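D-threo-3-hydroxyaspartate dehydratase (Delftia, PDB 3WQC) catalyses the pyridoxal-phosphate-dependent deamination of D-threo-3-hydroxyaspartate to oxaloacetate and ammonium, and also acts as a dehydratase on D-serine and on L-threo- and L-erythro-3-hydroxyaspartate. Local coordinates at residues G71-T76 against D90-V95; Q304-G309 against G321-G326; I165-H170 against A216-P221; I25-M30 against Y372-A377. One frame throughout, in Å; residues are numbered along the deposited sequence.

How the contacts relate
The four contacts illustrate how a barrel and a beta domain share the work of building one cofactor enzyme. Contact 1 lies in the barrel wall and reaches the active site: the side chain of A94 is about 4 Å from pyridoxal phosphate, that of S75 about 4 Å from K53. Contact 3 belongs to the same barrel, its centre 21 Å from that of contact 1. Contact 2 lies in the other domain, its centre 49 Å from that of contact 3. Contact 4 joins regions near the two ends of the chain, and the other three are nested in the loop it closes. Contacts 2 and 4 reach one mixed sheet, with nearest atoms about 12 Å apart.

Contact 1. Residues G71-T76 against D90-V95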
# COMPACT_ATOMS: atom_id res chain seq x y z
N GLY B 71 -24.36 13.64 2.86
CA GLY B 71 -22.99 14.13 2.96
C GLY B 71 -21.99 12.96 2.97
O GLY B 71 -22.36 11.77 2.92
N ILE B 72 -20.71 13.33 3.12
CA ILE B 72 -19.68 12.33 3.23
C ILE B 72 -18.67 12.76 4.31
O ILE B 72 -18.60 13.95 4.69
CB ILE B 72 -18.89 12.15 1.88
CG1 ILE B 72 -18.13 13.43 1.46
CG2 ILE B 72 -19.83 11.62 0.77
CD1 ILE B 72 -17.32 13.30 0.16
N THR B 73 -17.83 11.79 4.67
CA THR B 73 -16.65 12.04 5.51
C THR B 73 -15.45 11.73 4.65
O THR B 73 -15.45 10.74 3.87
CB THR B 73 -16.60 11.08 6.72
OG1 THR B 73 -17.91 11.05 7.36
CG2 THR B 73 -15.60 11.57 7.76
N VAL B 74 -14.40 12.57 4.75
CA VAL B 74 -13.18 12.35 3.97
C VAL B 74 -12.00 12.30 4.96
O VAL B 74 -12.03 12.87 6.07
CB VAL B 74 -12.90 13.45 2.91
CG1 VAL B 74 -14.06 13.39 1.89
CG2 VAL B 74 -12.77 14.85 3.52
N SER B 75 -10.91 11.64 4.51
CA SER B 75 -9.68 11.49 5.32
C SER B 75 -8.57 12.45 4.88
O SER B 75 -7.52 12.46 5.55
CB SER B 75 -9.17 10.06 5.33
OG SER B 75 -8.62 9.69 4.05
N THR B 76 -8.75 13.19 3.79
CA THR B 76 -7.75 14.10 3.25
C THR B 76 -8.46 15.26 2.55
O THR B 76 -9.60 15.06 2.09
CB THR B 76 -6.83 13.43 2.21
OG1 THR B 76 -7.61 12.97 1.08
CG2 THR B 76 -6.05 12.24 2.79
N ASP B 90 -21.55 18.65 1.03
CA ASP B 90 -21.58 18.48 2.51
C ASP B 90 -20.48 17.50 2.90
O ASP B 90 -20.62 16.25 2.81
CB ASP B 90 -22.96 17.94 2.84
CG ASP B 90 -23.18 17.64 4.31
OD1 ASP B 90 -22.19 17.80 5.16
OD2 ASP B 90 -24.30 17.12 4.71
N ILE B 91 -19.33 18.07 3.29
CA ILE B 91 -18.11 17.22 3.45
C ILE B 91 -17.49 17.50 4.82
O ILE B 91 -17.22 18.67 5.19
CB ILE B 91 -17.06 17.57 2.36
CG1 ILE B 91 -17.63 17.28 0.96
CG2 ILE B 91 -15.75 16.73 2.58
CD1 ILE B 91 -16.64 17.49 -0.19
N LEU B 92 -17.26 16.43 5.56
CA LEU B 92 -16.56 16.52 6.88
C LEU B 92 -15.16 15.97 6.73
O LEU B 92 -15.02 14.78 6.35
CB LEU B 92 -17.34 15.62 7.87
CG LEU B 92 -16.69 15.38 9.25
CD1 LEU B 92 -16.59 16.72 10.04
CD2 LEU B 92 -17.48 14.29 10.02
N TYR B 93 -14.16 16.78 7.03
CA TYR B 93 -12.77 16.33 6.97
C TYR B 93 -12.38 15.87 8.36
O TYR B 93 -12.12 16.67 9.28
CB TYR B 93 -11.88 17.48 6.48
CG TYR B 93 -10.41 17.16 6.58
CD1 TYR B 93 -9.85 15.89 6.32
CD2 TYR B 93 -9.55 18.21 6.98
CE1 TYR B 93 -8.44 15.67 6.45
CE2 TYR B 93 -8.16 18.01 7.07
CZ TYR B 93 -7.62 16.75 6.81
OH TYR B 93 -6.27 16.52 6.95
N ALA B 94 -12.45 14.53 8.59
CA ALA B 94 -12.42 13.97 9.96
C ALA B 94 -10.99 13.56 10.35
O ALA B 94 -10.76 12.41 10.81
CB ALA B 94 -13.42 12.80 10.11
N VAL B 95 -10.05 14.49 10.21
CA VAL B 95 -8.68 14.29 10.74
C VAL B 95 -8.34 15.64 11.41
O VAL B 95 -8.56 16.67 10.80
CB VAL B 95 -7.64 14.00 9.61
CG1 VAL B 95 -6.22 13.90 10.17
CG2 VAL B 95 -8.02 12.67 8.92
O HOH W 1 -5.47 14.08 6.39
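I72 O draws three partners: the backbone N of L92 at 3.0 Å, the CA-H of I91 in a weaker contact, and, from outside the two strands, the guanidinium of R49. R49 reaches D90 OD1 too, where K116 joins it in a pair of salt bridges. Further along, L92 O takes V74 N at 2.8 Å and the CA-H of T73. I91 packs against two neighbours on one face of the sheet. Its CG1 runs beside I72 CG1 at 3.9 Å, while a chi1 of -62° sets CG2 anti to the backbone N and brings it to 3.6 Å from V74 CG2. With an alanine in place of I91, the CG1-CD1 branch and the CG2 methyl are gone, and I72 and V74 would probably be left facing a gap where they now pack. This is the parallel strand pair of a beta-alpha-beta unit in the alanine racemase-type TIM barrel, and the intervening helix 77-85 covers that face through A80 and F83. On the other face T73 CG2 presses on A94 CB at 3.4 Å, closer than usual for two carbons, and A94 in turn touches pyridoxal phosphate. Past strand 72-74, S75 O lies near the plane of the Y93 ring at its edge, 3.5 Å from Y93 CE1. A water donates to S75 O at 2.7 Å and also hydrogen-bonds Y93 OH, bridging the two segments.

Contact 2. Residues Q304-G309 against G321-G326; sequences QDFGYG and GFVLTG
L324 gives both of its backbone polar groups to the turn F306-G309, and the tight part of the contact lies here. Its O accepts from Y308 N at 2.7 Å in the carbonyl plane, and its N donates to G309 O at 2.9 Å. The turn is of type II', closed by G309 N on F306 O, with G307 at its second position. A side chain there would run into L324 O, which already lies 3.3 Å from G307 CA. V323 fills the space alongside: its CB is 3.3 Å from G309 O and 3.5 Å from F306 O, both carbonyls of the turn. An Asx turn overlaps its start, D305 OD1 taking G307 N from above the carboxylate plane while R297 pairs with the same oxygen. Y308 packs its CB on L324 CB at 3.8 Å, and its ring reaches the partly exposed side, meeting G326 obliquely, with the OH held by R295. Packing is looser at F306, whose CD1 comes only to 4.3 Å from V323 CG1, the ring leaning instead on helix 253-258. Within the mixed sheet of the putative serine dehydratase domain, V323 and G326 bond backbone to backbone with strand 332-336, whereas L324 serves the turn. Across the contact the polar link is thus two main-chain bonds, both on L324, and G307, where a CB would strike L324 O, lets the turn come this close.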
# COMPACT_ATOMS: atom_id res chain seq x y z
N GLN B 304 -9.18 -16.22 12.95
CA GLN B 304 -8.78 -16.99 11.78
C GLN B 304 -7.82 -16.14 10.91
O GLN B 304 -8.19 -15.07 10.38
CB GLN B 304 -10.00 -17.40 10.97
CG GLN B 304 -9.51 -18.26 9.78
CD GLN B 304 -10.66 -19.04 9.15
OE1 GLN B 304 -11.82 -18.90 9.54
NE2 GLN B 304 -10.35 -19.83 8.18
N ASP B 305 -6.60 -16.62 10.79
CA ASP B 305 -5.57 -15.88 10.01
C ASP B 305 -5.71 -16.26 8.55
O ASP B 305 -5.62 -17.47 8.21
CB ASP B 305 -4.20 -16.29 10.57
CG ASP B 305 -3.04 -15.59 9.90
OD1 ASP B 305 -3.25 -14.79 8.99
OD2 ASP B 305 -1.92 -15.81 10.37
N PHE B 306 -5.96 -15.28 7.68
CA PHE B 306 -6.12 -15.55 6.24
C PHE B 306 -4.83 -15.19 5.44
O PHE B 306 -4.94 -15.07 4.21
CB PHE B 306 -7.33 -14.78 5.72
CG PHE B 306 -8.64 -15.35 6.19
CD1 PHE B 306 -9.23 -16.44 5.50
CD2 PHE B 306 -9.32 -14.77 7.26
CE1 PHE B 306 -10.51 -16.91 5.90
CE2 PHE B 306 -10.57 -15.25 7.67
CZ PHE B 306 -11.16 -16.33 7.00
N GLY B 307 -3.69 -15.00 6.09
CA GLY B 307 -2.43 -14.65 5.37
C GLY B 307 -2.69 -13.37 4.60
O GLY B 307 -3.30 -12.45 5.16
N TYR B 308 -2.25 -13.31 3.33
CA TYR B 308 -2.48 -12.17 2.50
C TYR B 308 -3.78 -12.25 1.70
O TYR B 308 -4.03 -11.42 0.81
CB TYR B 308 -1.27 -11.94 1.56
CG TYR B 308 -0.11 -11.37 2.29
CD1 TYR B 308 0.90 -12.18 2.91
CD2 TYR B 308 0.04 -9.95 2.37
CE1 TYR B 308 1.96 -11.60 3.63
CE2 TYR B 308 1.09 -9.41 3.11
CZ TYR B 308 2.03 -10.19 3.68
OH TYR B 308 3.08 -9.63 4.34
N GLY B 309 -4.66 -13.23 2.03
CA GLY B 309 -6.01 -13.20 1.48
C GLY B 309 -6.57 -14.59 1.30
O GLY B 309 -5.80 -15.55 1.13
N GLY B 321 -9.59 -23.41 2.91
CA GLY B 321 -8.25 -23.93 3.19
C GLY B 321 -7.09 -23.47 2.33
O GLY B 321 -5.95 -23.77 2.69
N PHE B 322 -7.37 -22.70 1.24
CA PHE B 322 -6.26 -22.07 0.48
C PHE B 322 -6.23 -20.60 0.72
O PHE B 322 -7.30 -19.93 0.61
CB PHE B 322 -6.44 -22.35 -1.02
CG PHE B 322 -6.23 -23.84 -1.37
CD1 PHE B 322 -4.96 -24.42 -1.32
CD2 PHE B 322 -7.32 -24.62 -1.59
CE1 PHE B 322 -4.76 -25.77 -1.65
CE2 PHE B 322 -7.18 -25.98 -1.91
CZ PHE B 322 -5.90 -26.56 -1.90
N VAL B 323 -5.05 -20.11 1.10
CA VAL B 323 -4.91 -18.66 1.27
C VAL B 323 -3.58 -18.24 0.66
O VAL B 323 -2.79 -19.10 0.27
CB VAL B 323 -4.89 -18.28 2.81
CG1 VAL B 323 -6.20 -18.68 3.50
CG2 VAL B 323 -3.65 -18.90 3.54
N LEU B 324 -3.29 -16.94 0.56
CA LEU B 324 -1.93 -16.53 0.19
C LEU B 324 -1.14 -16.57 1.51
O LEU B 324 -1.29 -15.71 2.42
CB LEU B 324 -1.98 -15.12 -0.38
CG LEU B 324 -2.76 -14.96 -1.69
CD1 LEU B 324 -2.49 -13.52 -2.29
CD2 LEU B 324 -2.31 -16.07 -2.69
N THR B 325 -0.26 -17.56 1.63
CA THR B 325 0.47 -17.72 2.87
C THR B 325 1.69 -16.76 2.94
O THR B 325 2.25 -16.56 4.03
CB THR B 325 0.93 -19.19 3.06
OG1 THR B 325 1.71 -19.54 1.90
CG2 THR B 325 -0.25 -20.14 3.23
N GLY B 326 2.12 -16.22 1.79
CA GLY B 326 3.23 -15.26 1.82
C GLY B 326 3.07 -14.35 0.60
O GLY B 326 2.25 -14.62 -0.30

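Contact 3. Residues I165-H170 against A216-P221; sequences IGRTLH and AGLPCP
L218 and H170 meet through different first torsions: L218 sets CG anti to its carbonyl carbon (chi1 -68°), which sends its methyls at helix 159-171, while H170 sets CG anti to its backbone N (chi1 -176°) and brings its ring against P219. L218 CD2 then lies 3.8 Å from H170 CB, and CD1 is 4.0 Å from R167 N. G166 permits this approach, since a side chain there would crowd L218 CD1. If a serine stood in place of L218, the helix surface at G166 and H170 would probably lose its apolar cover, and the H170 ring would be less firmly placed. P219 continues the contact: its CD lies over one face of the H170 ring, 4.0 Å from the centroid and 26° off the normal, a CH-pi contact. The loop leads from helix 192-215 to strand 222-225 of the barrel, and a Schellman motif with G217 at its C-prime position ends that helix. L218 lies between helix 159-171 and strand 175-180, touching L176, and also meets L213 of its own preceding helix. R167, extended from CG to NE, crosses L218 at about a right angle and sends NE to a water at 2.8 Å, which donates to A216 O, also at 2.8 Å. Direct contact is therefore apolar or CH-pi, and the polar link runs through water, where the arginine's charge is likely to suit the helix's carbonyl end.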
# COMPACT_ATOMS: atom_id res chain seq x y z
N ILE B 165 -12.01 24.64 24.51
CA ILE B 165 -11.98 24.58 23.04
C ILE B 165 -13.27 25.15 22.46
O ILE B 165 -13.21 25.95 21.48
CB ILE B 165 -11.82 23.09 22.62
CG1 ILE B 165 -10.44 22.58 23.08
CG2 ILE B 165 -12.00 22.94 21.09
CD1 ILE B 165 -10.37 21.03 22.97
N GLY B 166 -14.43 24.76 23.04
CA GLY B 166 -15.66 25.30 22.48
C GLY B 166 -15.76 26.83 22.58
O GLY B 166 -16.20 27.48 21.63
N ARG B 167 -15.34 27.42 23.72
CA ARG B 167 -15.32 28.89 23.83
C ARG B 167 -14.35 29.53 22.89
O ARG B 167 -14.61 30.57 22.32
CB ARG B 167 -15.06 29.27 25.29
CG ARG B 167 -16.23 28.92 26.18
CD ARG B 167 -15.86 29.07 27.64
NE ARG B 167 -17.04 28.82 28.49
CZ ARG B 167 -16.93 28.41 29.75
NH1 ARG B 167 -15.72 28.08 30.26
NH2 ARG B 167 -18.02 28.21 30.47
N THR B 168 -13.17 28.91 22.72
CA THR B 168 -12.17 29.51 21.83
C THR B 168 -12.81 29.64 20.42
O THR B 168 -12.68 30.67 19.73
CB THR B 168 -10.92 28.63 21.75
OG1 THR B 168 -10.31 28.60 23.03
CG2 THR B 168 -9.93 29.15 20.69
N LEU B 169 -13.50 28.54 19.99
CA LEU B 169 -14.15 28.60 18.67
C LEU B 169 -15.31 29.60 18.63
O LEU B 169 -15.39 30.47 17.74
CB LEU B 169 -14.68 27.18 18.31
CG LEU B 169 -13.55 26.17 18.05
CD1 LEU B 169 -14.18 24.74 18.01
CD2 LEU B 169 -12.75 26.47 16.77
N HIS B 170 -16.20 29.50 19.64
CA HIS B 170 -17.44 30.31 19.59
C HIS B 170 -17.19 31.81 19.81
O HIS B 170 -17.66 32.68 19.07
CB HIS B 170 -18.39 29.76 20.63
CG HIS B 170 -19.71 30.43 20.64
ND1 HIS B 170 -20.62 30.25 19.65
CD2 HIS B 170 -20.30 31.26 21.55
CE1 HIS B 170 -21.74 30.99 19.90
NE2 HIS B 170 -21.56 31.57 21.06
N ALA B 216 -23.01 24.57 29.11
CA ALA B 216 -22.20 25.80 29.20
C ALA B 216 -22.72 26.88 28.27
O ALA B 216 -22.05 27.93 28.09
CB ALA B 216 -20.70 25.46 28.92
N GLY B 217 -23.86 26.67 27.60
CA GLY B 217 -24.41 27.72 26.69
C GLY B 217 -23.83 27.71 25.30
O GLY B 217 -24.09 28.65 24.56
N LEU B 218 -23.06 26.65 24.97
CA LEU B 218 -22.39 26.62 23.64
C LEU B 218 -23.23 25.78 22.69
O LEU B 218 -23.85 24.80 23.13
CB LEU B 218 -20.98 25.95 23.78
CG LEU B 218 -20.01 26.81 24.61
CD1 LEU B 218 -18.87 25.93 25.02
CD2 LEU B 218 -19.55 27.99 23.73
N PRO B 219 -23.30 26.18 21.40
CA PRO B 219 -24.06 25.33 20.47
C PRO B 219 -23.36 24.02 20.23
O PRO B 219 -22.08 23.95 20.20
CB PRO B 219 -24.04 26.15 19.17
CG PRO B 219 -22.77 27.01 19.25
CD PRO B 219 -22.51 27.27 20.76
N CYS B 220 -24.12 22.98 20.00
CA CYS B 220 -23.53 21.67 19.61
C CYS B 220 -24.61 20.89 18.87
O CYS B 220 -25.06 19.88 19.38
CB CYS B 220 -22.95 20.92 20.83
SG CYS B 220 -21.97 19.49 20.27
N PRO B 221 -24.97 21.35 17.61
CA PRO B 221 -26.19 20.71 17.05
C PRO B 221 -25.95 19.28 16.53
O PRO B 221 -26.92 18.53 16.41
CB PRO B 221 -26.61 21.69 15.98
CG PRO B 221 -25.37 22.49 15.68
CD PRO B 221 -24.59 22.61 16.94
O HOH W 2 -19.65 29.24 27.48

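Contact 4. Residues I25-M30 against Y372-A377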
# COMPACT_ATOMS: atom_id res chain seq x y z
N ILE B 25 -14.92 -4.98 -8.05
CA ILE B 25 -16.06 -4.79 -7.15
C ILE B 25 -17.26 -5.59 -7.72
O ILE B 25 -17.69 -5.33 -8.85
CB ILE B 25 -16.50 -3.30 -7.10
CG1 ILE B 25 -15.39 -2.40 -6.55
CG2 ILE B 25 -17.78 -3.17 -6.20
CD1 ILE B 25 -15.75 -0.90 -6.77
N ASP B 26 -17.78 -6.54 -6.91
CA ASP B 26 -18.99 -7.27 -7.29
C ASP B 26 -20.17 -6.29 -6.98
O ASP B 26 -20.46 -6.01 -5.80
CB ASP B 26 -19.09 -8.55 -6.45
CG ASP B 26 -20.41 -9.34 -6.68
OD1 ASP B 26 -21.53 -8.83 -6.79
OD2 ASP B 26 -20.32 -10.52 -6.77
N LEU B 27 -20.72 -5.64 -8.01
CA LEU B 27 -21.72 -4.59 -7.80
C LEU B 27 -22.94 -5.08 -7.05
O LEU B 27 -23.50 -4.31 -6.25
CB LEU B 27 -22.15 -3.90 -9.10
CG LEU B 27 -20.97 -3.09 -9.73
CD1 LEU B 27 -21.39 -2.67 -11.13
CD2 LEU B 27 -20.70 -1.84 -8.81
N ASP B 28 -23.38 -6.31 -7.28
CA ASP B 28 -24.57 -6.79 -6.57
C ASP B 28 -24.30 -6.90 -5.06
O ASP B 28 -25.15 -6.50 -4.24
CB ASP B 28 -25.03 -8.13 -7.20
CG ASP B 28 -25.72 -7.94 -8.65
OD1 ASP B 28 -25.63 -6.87 -9.37
OD2 ASP B 28 -26.38 -8.90 -9.08
N ARG B 29 -23.08 -7.41 -4.68
CA ARG B 29 -22.74 -7.46 -3.23
C ARG B 29 -22.58 -6.06 -2.69
O ARG B 29 -23.04 -5.79 -1.55
CB ARG B 29 -21.42 -8.18 -3.01
CG ARG B 29 -21.57 -9.68 -3.26
CD ARG B 29 -20.24 -10.40 -2.99
NE ARG B 29 -20.38 -11.86 -3.18
CZ ARG B 29 -19.45 -12.73 -2.75
NH1 ARG B 29 -18.35 -12.34 -2.03
NH2 ARG B 29 -19.66 -14.02 -2.95
N MET B 30 -21.96 -5.16 -3.46
CA MET B 30 -21.77 -3.74 -2.99
C MET B 30 -23.17 -3.10 -2.76
O MET B 30 -23.41 -2.46 -1.67
CB MET B 30 -21.04 -2.87 -3.99
CG MET B 30 -20.77 -1.45 -3.51
SD MET B 30 -20.24 -0.36 -4.83
CE MET B 30 -21.77 -0.04 -5.79
N TYR B 372 -10.91 0.66 -9.84
CA TYR B 372 -11.59 -0.62 -9.65
C TYR B 372 -12.18 -1.05 -11.01
O TYR B 372 -12.41 -0.24 -11.89
CB TYR B 372 -12.79 -0.46 -8.70
CG TYR B 372 -12.38 -0.04 -7.32
CD1 TYR B 372 -11.91 -0.97 -6.39
CD2 TYR B 372 -12.48 1.30 -6.92
CE1 TYR B 372 -11.53 -0.62 -5.07
CE2 TYR B 372 -12.12 1.70 -5.61
CZ TYR B 372 -11.65 0.77 -4.73
OH TYR B 372 -11.33 1.10 -3.43
N GLN B 373 -12.42 -2.36 -11.11
CA GLN B 373 -13.21 -2.89 -12.25
C GLN B 373 -14.58 -3.26 -11.66
O GLN B 373 -14.63 -4.24 -10.84
CB GLN B 373 -12.43 -4.12 -12.81
CG GLN B 373 -11.12 -3.61 -13.48
CD GLN B 373 -11.48 -2.71 -14.67
OE1 GLN B 373 -12.51 -2.90 -15.34
NE2 GLN B 373 -10.69 -1.76 -14.94
N ALA B 374 -15.62 -2.47 -11.97
CA ALA B 374 -16.97 -2.68 -11.38
C ALA B 374 -17.71 -3.74 -12.20
O ALA B 374 -17.91 -3.55 -13.39
CB ALA B 374 -17.75 -1.38 -11.45
N LEU B 375 -17.91 -4.89 -11.59
CA LEU B 375 -18.44 -6.09 -12.25
C LEU B 375 -19.96 -6.12 -12.18
O LEU B 375 -20.51 -6.26 -11.05
CB LEU B 375 -17.84 -7.35 -11.61
CG LEU B 375 -18.36 -8.72 -12.09
CD1 LEU B 375 -17.93 -8.96 -13.55
CD2 LEU B 375 -17.81 -9.81 -11.17
N ALA B 376 -20.62 -6.02 -13.33
CA ALA B 376 -22.08 -6.16 -13.41
C ALA B 376 -22.57 -7.61 -13.48
O ALA B 376 -21.76 -8.55 -13.68
CB ALA B 376 -22.56 -5.40 -14.62
N ALA B 377 -23.87 -7.84 -13.26
CA ALA B 377 -24.42 -9.19 -13.22
C ALA B 377 -24.17 -9.89 -14.56
O ALA B 377 -24.04 -11.10 -14.57
CB ALA B 377 -25.91 -9.13 -12.89
O HOH W 3 -22.69 -7.63 -9.95
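I25 and L375 meet where strand 22-26, from near the start of the chain, lies parallel beside strand 371-375 in the mixed sheet, just as the chain turns into helix 27-44. I25 spends both backbone groups on its neighbour: its N donates to Q373 O at 2.9 Å, and its O accepts L375 N at 2.8 Å. The next acceptor, L375 O, passes the sheet's pattern on to the helix. It takes L27 N at 3.1 Å, and a water donates to it at 2.8 Å while accepting from D28 N at 3.1 Å. Early amide groups of a helix lack partners within the helix itself, and here each of the first three has a partner: the strand, a water, and the N-cap side chain, R29 N being capped by D26 OD1 at 3.0 Å. That cap meets the oxygen from above the carboxylate plane, 47° out of it; the charged group of R29 adds a long, purely electrostatic pairing with D26 OD2. The polar ends of two side chains find partners outside the segments: Y372 OH with R386, Q373 NE2 with T383. The apolar part of the seam is made by I25 and L27. A chi1 of -63° turns I25 CG1 away from its carbonyl carbon and toward Y372, and I25 CD1 meets the Y372 ring obliquely, 3.5 Å from Y372 CG. Beyond it, L27 CD1 rests 3.9 Å from A374 CB.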